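Local structure of 2'-deoxycytidine 5'-triphosphate deaminase (Agrobacterium tumefaciens, 2R9Q) at residues L45-K50 with V78-G83; A84-G89 with L146-R151; P154-R159 with T225-V230. The protein probably catalyses the hydrolytic deamination of dCTP to dUTP, a step that can feed thymidylate synthesis. All coordinates share one frame; numbering follows the deposited sequence.

Along the chain the three contacts come in series, all on one side of its centre, their own centres 9 to 13 Å apart. Contact 1 joins the turn after strand 42-46 to the end of strand 76-79; strand 84-86, in contact 2, follows directly and packs against the end of strand 143-150. Strand 155-157 of contact 3 lies between 84-86, to which it runs antiparallel, and 228-229, to which it is parallel, forming a small mixed sheet. Contacts 1 and 2 lie within the N-terminal region, whereas contact 3 pairs a strand from it with one from the C-terminal region. Backbone bonds from L80 to R159 and from L86 to I155 link the three contacts.

Contact 1 of 3, residues L45-K50 with V78-G83; sequences LRLGSK and VDLSQG
D79 OD1, which comes within 3.6 Å of S49 O across the contact, accepts two bonds from S81. S81 OG donates to D79 OD1 at 2.6 Å on its syn side, while S81 N meets D79 OD1 at 3.2 Å from well above the carboxylate plane. The aspartate can do this because its CG stands anti to its own backbone N (chi1 160°), which carries the carboxylate along the chain toward S81. Between the bonded residues, L80 N points across to S49 O at 2.8 Å, nearly straight at 170°. One residue further along, K50 CA makes a CH...O contact with V78 O (3.4 Å), where K50 and D79 form an antiparallel non-hydrogen-bonded pair. The polar ends of the first segment are engaged by other residues, S49 OG by R159 and K50 NZ by E77. L80 CD1 lies near G48 O and abuts L47 CD1 at 4.0 Å, and V157 touches both leucines. An Asx turn, with D79 OD1 accepting from S81 N, begins at D79, the residue that pairs with K50 at the end of the antiparallel pairing of strands 50-54 and 76-79.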
# COMPACT_ATOMS: atom_id res chain seq x y z
N LEU B 45 20.47 23.91 -9.32
CA LEU B 45 20.29 23.43 -10.67
C LEU B 45 18.83 23.60 -11.06
O LEU B 45 17.94 23.37 -10.26
CB LEU B 45 20.70 21.95 -10.78
CG LEU B 45 22.13 21.57 -10.45
CD1 LEU B 45 22.19 20.03 -10.24
CD2 LEU B 45 23.10 22.06 -11.53
N ARG B 46 18.61 24.00 -12.30
CA ARG B 46 17.30 24.29 -12.81
C ARG B 46 16.90 23.28 -13.86
O ARG B 46 17.70 22.90 -14.69
CB ARG B 46 17.26 25.69 -13.45
CG ARG B 46 17.57 26.86 -12.56
CD ARG B 46 17.61 28.15 -13.33
NE ARG B 46 18.81 28.30 -14.17
CZ ARG B 46 19.11 29.40 -14.86
NH1 ARG B 46 20.20 29.45 -15.60
NH2 ARG B 46 18.34 30.47 -14.80
N LEU B 47 15.63 22.91 -13.82
CA LEU B 47 15.00 22.10 -14.86
C LEU B 47 14.92 22.82 -16.20
O LEU B 47 14.64 24.04 -16.28
CB LEU B 47 13.57 21.67 -14.46
CG LEU B 47 13.31 21.05 -13.08
CD1 LEU B 47 11.86 20.58 -12.97
CD2 LEU B 47 14.31 19.96 -12.77
N GLY B 48 15.18 22.03 -17.23
CA GLY B 48 14.94 22.41 -18.61
C GLY B 48 13.45 22.36 -18.97
O GLY B 48 12.59 22.31 -18.10
N SER B 49 13.18 22.40 -20.27
CA SER B 49 11.81 22.47 -20.83
C SER B 49 11.07 21.13 -21.07
O SER B 49 9.89 21.15 -21.37
CB SER B 49 11.88 23.22 -22.16
OG SER B 49 12.47 24.50 -22.01
N LYS B 50 11.76 20.00 -20.96
CA LYS B 50 11.19 18.69 -21.23
C LYS B 50 11.44 17.76 -20.03
O LYS B 50 12.57 17.71 -19.49
CB LYS B 50 11.87 18.00 -22.43
CG LYS B 50 11.76 18.52 -23.87
CD LYS B 50 12.37 17.33 -24.78
CE LYS B 50 12.38 17.49 -26.39
NZ LYS B 50 12.44 16.11 -27.19
N VAL B 78 7.03 15.07 -21.52
CA VAL B 78 6.19 16.05 -20.85
C VAL B 78 6.82 17.44 -21.04
O VAL B 78 8.01 17.62 -20.82
CB VAL B 78 6.11 15.70 -19.35
CG1 VAL B 78 5.20 16.67 -18.62
CG2 VAL B 78 5.68 14.24 -19.17
N ASP B 79 6.03 18.41 -21.44
CA ASP B 79 6.52 19.76 -21.60
C ASP B 79 6.41 20.51 -20.29
O ASP B 79 5.34 20.54 -19.67
CB ASP B 79 5.78 20.46 -22.73
CG ASP B 79 5.89 21.98 -22.65
OD1 ASP B 79 6.97 22.54 -22.98
OD2 ASP B 79 4.87 22.61 -22.26
N LEU B 80 7.52 21.10 -19.87
CA LEU B 80 7.55 21.88 -18.62
C LEU B 80 7.55 23.40 -18.84
O LEU B 80 7.74 24.19 -17.90
CB LEU B 80 8.77 21.50 -17.81
CG LEU B 80 8.94 20.04 -17.43
CD1 LEU B 80 10.18 19.95 -16.56
CD2 LEU B 80 7.69 19.47 -16.76
N SER B 81 7.32 23.83 -20.08
CA SER B 81 7.30 25.28 -20.38
C SER B 81 6.32 26.08 -19.52
O SER B 81 6.62 27.21 -19.17
CB SER B 81 7.00 25.52 -21.86
OG SER B 81 8.03 24.93 -22.65
N GLN B 82 5.17 25.49 -19.18
CA GLN B 82 4.18 26.13 -18.30
C GLN B 82 4.14 25.50 -16.91
O GLN B 82 4.07 26.21 -15.91
CB GLN B 82 2.75 26.10 -18.91
CG GLN B 82 2.50 27.11 -20.08
CD GLN B 82 3.16 28.50 -19.86
OE1 GLN B 82 4.04 28.89 -20.63
NE2 GLN B 82 2.73 29.22 -18.83
N GLY B 83 4.20 24.17 -16.84
CA GLY B 83 4.04 23.47 -15.59
C GLY B 83 3.38 22.13 -15.75
O GLY B 83 2.30 22.03 -16.30

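Contact 2 of 3, residues A84-G89 with L146-R151; sequences AVLETG and LEISPR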
# COMPACT_ATOMS: atom_id res chain seq x y z
N ALA B 84 4.03 21.10 -15.24
CA ALA B 84 3.51 19.76 -15.29
C ALA B 84 3.43 19.20 -13.90
O ALA B 84 4.30 19.43 -13.09
CB ALA B 84 4.41 18.88 -16.17
N VAL B 85 2.41 18.40 -13.65
CA VAL B 85 2.29 17.62 -12.45
C VAL B 85 3.06 16.30 -12.58
O VAL B 85 2.86 15.53 -13.49
CB VAL B 85 0.83 17.26 -12.10
CG1 VAL B 85 0.71 16.59 -10.71
CG2 VAL B 85 -0.05 18.45 -12.26
N LEU B 86 3.92 16.08 -11.60
CA LEU B 86 4.60 14.84 -11.41
C LEU B 86 3.89 14.09 -10.26
O LEU B 86 3.71 14.60 -9.16
CB LEU B 86 6.11 15.11 -11.17
CG LEU B 86 6.87 16.04 -12.14
CD1 LEU B 86 8.36 16.16 -11.73
CD2 LEU B 86 6.73 15.73 -13.65
N GLU B 87 3.43 12.90 -10.58
CA GLU B 87 2.66 12.10 -9.64
C GLU B 87 3.57 11.19 -8.78
O GLU B 87 4.69 10.82 -9.17
CB GLU B 87 1.58 11.28 -10.37
CG GLU B 87 0.64 12.12 -11.23
CD GLU B 87 -0.37 12.97 -10.47
OE1 GLU B 87 -0.44 12.90 -9.23
OE2 GLU B 87 -1.11 13.72 -11.15
N THR B 88 3.06 10.87 -7.59
CA THR B 88 3.78 10.00 -6.67
C THR B 88 3.93 8.59 -7.28
O THR B 88 3.09 8.13 -8.02
CB THR B 88 3.13 9.93 -5.28
OG1 THR B 88 1.90 9.24 -5.37
CG2 THR B 88 2.91 11.32 -4.71
N GLY B 89 5.07 7.98 -7.02
CA GLY B 89 5.35 6.63 -7.49
C GLY B 89 5.81 6.58 -8.92
O GLY B 89 6.01 5.50 -9.47
N LEU B 146 18.34 15.40 -14.00
CA LEU B 146 17.71 15.08 -12.71
C LEU B 146 16.61 14.02 -12.86
O LEU B 146 15.66 14.18 -13.60
CB LEU B 146 17.18 16.32 -11.97
CG LEU B 146 16.90 16.21 -10.47
CD1 LEU B 146 18.16 15.93 -9.68
CD2 LEU B 146 16.19 17.44 -9.90
N GLU B 147 16.81 12.91 -12.19
CA GLU B 147 15.75 11.95 -11.95
C GLU B 147 14.86 12.41 -10.79
O GLU B 147 15.36 12.75 -9.72
CB GLU B 147 16.37 10.62 -11.63
CG GLU B 147 15.48 9.44 -11.73
CD GLU B 147 16.31 8.13 -11.70
OE1 GLU B 147 16.60 7.63 -10.58
OE2 GLU B 147 16.68 7.62 -12.81
N ILE B 148 13.55 12.43 -11.01
CA ILE B 148 12.58 12.89 -10.03
C ILE B 148 11.50 11.86 -9.85
O ILE B 148 10.80 11.49 -10.79
CB ILE B 148 11.89 14.27 -10.38
CG1 ILE B 148 12.86 15.37 -10.76
CG2 ILE B 148 10.99 14.77 -9.20
CD1 ILE B 148 12.23 16.60 -11.44
N SER B 149 11.33 11.45 -8.60
CA SER B 149 10.17 10.68 -8.18
C SER B 149 9.56 11.22 -6.89
O SER B 149 10.13 11.05 -5.80
CB SER B 149 10.52 9.20 -8.00
OG SER B 149 9.33 8.47 -7.92
N PRO B 150 8.40 11.87 -6.99
CA PRO B 150 7.66 12.30 -5.78
C PRO B 150 7.19 11.10 -4.97
O PRO B 150 6.72 10.16 -5.53
CB PRO B 150 6.47 13.07 -6.36
CG PRO B 150 6.88 13.39 -7.76
CD PRO B 150 7.67 12.26 -8.21
N ARG B 151 7.32 11.13 -3.67
CA ARG B 151 6.95 10.00 -2.87
C ARG B 151 5.64 10.21 -2.11
O ARG B 151 4.82 9.33 -2.05
CB ARG B 151 8.10 9.69 -1.92
CG ARG B 151 8.81 8.41 -2.11
CD ARG B 151 9.93 8.40 -3.13
NE ARG B 151 9.59 7.95 -4.49
CZ ARG B 151 8.67 7.04 -4.88
NH1 ARG B 151 7.91 6.34 -4.04
NH2 ARG B 151 8.54 6.80 -6.19
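L86 meets the second segment along its length: CB rests against P150 CG at 3.9 Å, and CD1 at the tip reaches both I148 CG2 and I148 CD1. Its CG lies anti to the carbonyl carbon (chi1 -49°), an orientation that turns the branch toward I148, whose side chain it meets at about a right angle. Y92, I155 and V157 also touch L86, so this leucine is built into the interior. Further along, the P150 ring abuts the backbone of 86-88, with CD 3.4 Å from E87 O. There the chains become polar: G89 N donates to P150 O at 3.1 Å, almost in line with the carbonyl, and T88 CA adds a CH...O contact of 3.2 Å to that same P150 oxygen. R151, bent at its second and third torsions, folds back to put NH2 3.4 Å from G89 CA; its bond to S149 OG is doubtfully short. S149 OG is bonded to C90 O, and E87 forms a salt bridge with R53 of a second subunit. Strand 84-86 is thereby packed through L86 on the sheet holding strands 91-101 and 143-150, consistent with the all-beta core of the dUTPase-like fold.

Contact 3 of 3, residues P154-R159 with T225-V230; sequences PIVVRR and TAVVDV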
# COMPACT_ATOMS: atom_id res chain seq x y z
N PRO B 154 2.07 14.86 -4.63
CA PRO B 154 2.26 15.19 -6.03
C PRO B 154 2.71 16.65 -6.17
O PRO B 154 2.34 17.52 -5.35
CB PRO B 154 0.88 14.94 -6.61
CG PRO B 154 -0.08 15.18 -5.45
CD PRO B 154 0.65 14.64 -4.29
N ILE B 155 3.54 16.91 -7.16
CA ILE B 155 4.18 18.22 -7.30
C ILE B 155 3.97 18.83 -8.66
O ILE B 155 3.73 18.13 -9.62
CB ILE B 155 5.65 18.20 -6.88
CG1 ILE B 155 6.50 17.32 -7.79
CG2 ILE B 155 5.78 17.81 -5.39
CD1 ILE B 155 8.02 17.57 -7.69
N VAL B 156 4.00 20.16 -8.73
CA VAL B 156 4.10 20.85 -10.02
C VAL B 156 5.48 21.51 -10.18
O VAL B 156 5.97 22.19 -9.28
CB VAL B 156 2.88 21.83 -10.36
CG1 VAL B 156 2.21 22.34 -9.11
CG2 VAL B 156 3.32 23.00 -11.24
N VAL B 157 6.08 21.24 -11.34
CA VAL B 157 7.39 21.75 -11.75
C VAL B 157 7.34 22.35 -13.14
O VAL B 157 6.43 22.10 -13.90
CB VAL B 157 8.52 20.64 -11.70
CG1 VAL B 157 8.54 19.96 -10.34
CG2 VAL B 157 8.43 19.64 -12.88
N ARG B 158 8.34 23.16 -13.45
CA ARG B 158 8.43 23.79 -14.74
C ARG B 158 9.86 24.17 -15.03
O ARG B 158 10.76 24.00 -14.20
CB ARG B 158 7.56 25.05 -14.77
CG ARG B 158 7.93 26.07 -13.67
CD ARG B 158 7.03 27.24 -13.71
NE ARG B 158 5.64 26.88 -13.46
CZ ARG B 158 5.11 26.70 -12.26
NH1 ARG B 158 5.86 26.80 -11.18
NH2 ARG B 158 3.83 26.40 -12.13
N ARG B 159 10.06 24.72 -16.23
CA ARG B 159 11.35 25.23 -16.64
C ARG B 159 11.78 26.25 -15.59
O ARG B 159 11.02 27.14 -15.25
CB ARG B 159 11.30 25.83 -18.03
CG ARG B 159 12.64 26.32 -18.51
CD ARG B 159 12.56 27.08 -19.81
NE ARG B 159 13.85 27.73 -20.13
CZ ARG B 159 14.89 27.12 -20.70
NH1 ARG B 159 14.83 25.83 -21.05
NH2 ARG B 159 16.00 27.79 -20.94
N THR B 225 -3.36 14.84 -1.07
CA THR B 225 -3.29 16.26 -0.96
C THR B 225 -3.52 16.87 -2.33
O THR B 225 -3.59 16.17 -3.33
CB THR B 225 -1.90 16.73 -0.37
OG1 THR B 225 -0.84 16.46 -1.29
CG2 THR B 225 -1.58 16.09 1.03
N ALA B 226 -3.65 18.18 -2.36
CA ALA B 226 -3.50 18.96 -3.59
C ALA B 226 -2.05 18.82 -4.07
O ALA B 226 -1.21 18.20 -3.39
CB ALA B 226 -3.89 20.45 -3.33
N VAL B 227 -1.77 19.35 -5.26
CA VAL B 227 -0.44 19.28 -5.85
C VAL B 227 0.40 20.39 -5.22
O VAL B 227 -0.13 21.43 -4.93
CB VAL B 227 -0.48 19.38 -7.40
CG1 VAL B 227 -1.34 18.28 -7.97
CG2 VAL B 227 -1.01 20.75 -7.84
N VAL B 228 1.68 20.14 -4.97
CA VAL B 228 2.53 21.18 -4.46
C VAL B 228 3.34 21.82 -5.55
O VAL B 228 4.14 21.15 -6.17
CB VAL B 228 3.51 20.69 -3.37
CG1 VAL B 228 4.37 21.88 -2.90
CG2 VAL B 228 2.76 20.09 -2.23
N ASP B 229 3.13 23.12 -5.78
CA ASP B 229 4.01 23.93 -6.64
C ASP B 229 5.33 24.21 -5.92
O ASP B 229 5.38 24.90 -4.91
CB ASP B 229 3.32 25.23 -7.09
CG ASP B 229 3.97 25.86 -8.33
OD1 ASP B 229 5.21 25.89 -8.43
OD2 ASP B 229 3.22 26.36 -9.21
N VAL B 230 6.40 23.63 -6.47
CA VAL B 230 7.74 23.69 -5.90
C VAL B 230 8.38 25.07 -6.04
O VAL B 230 9.33 25.39 -5.34
CB VAL B 230 8.67 22.59 -6.52
CG1 VAL B 230 8.01 21.20 -6.39
CG2 VAL B 230 9.09 22.92 -7.97
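The guanidinium of R158 and the carboxylate of D229 meet edge to edge, their planes 28° apart. This is an end-on salt bridge: NH1 of R158 bonds D229 OD1 at 3.0 Å on the syn side, and R158 NH2 takes D229 OD2 at the same length, also from the syn side but tilted out of the carboxylate plane. Two bonds to two oxygens fix the rotation of both groups. R158 is held further by NE bonding to Q82 O and by NH1 reaching D231, while the backbone N of D231 also donates to D229 OD1; facing two carboxylates, R158 would probably stay charged. Next to the bridge, on the face shared by V156 and D229, V156 CG1 is pressed to 3.4 Å from D229 CA, and the first torsion of V156 (26°) lies far from a staggered value, which suggests tight packing. V227 CG2 abuts that V156 methyl from a different side. The I155 and V228 side chains occupy the other face, and V230 CG1 comes to 3.8 Å from I155 CB, its CG2 being equally near V157 CG1. Between the faces the backbones run parallel: V228 N donates to P154 O, V156 N donates to V228 O at 2.7 Å, and V230 N closes on V156 O at 3.2 Å, almost straight at 175°. P154 packs on A226 and V227 and, like V227, on R53 of a second subunit. Strand 155-157 is the middle of a three-stranded mixed sheet, bonded to strand 84-86 through L86 and A84 on one edge and to strand 228-229 on the other, with F241 against V228 and T225, so that the N- and C-terminal regions share a sheet.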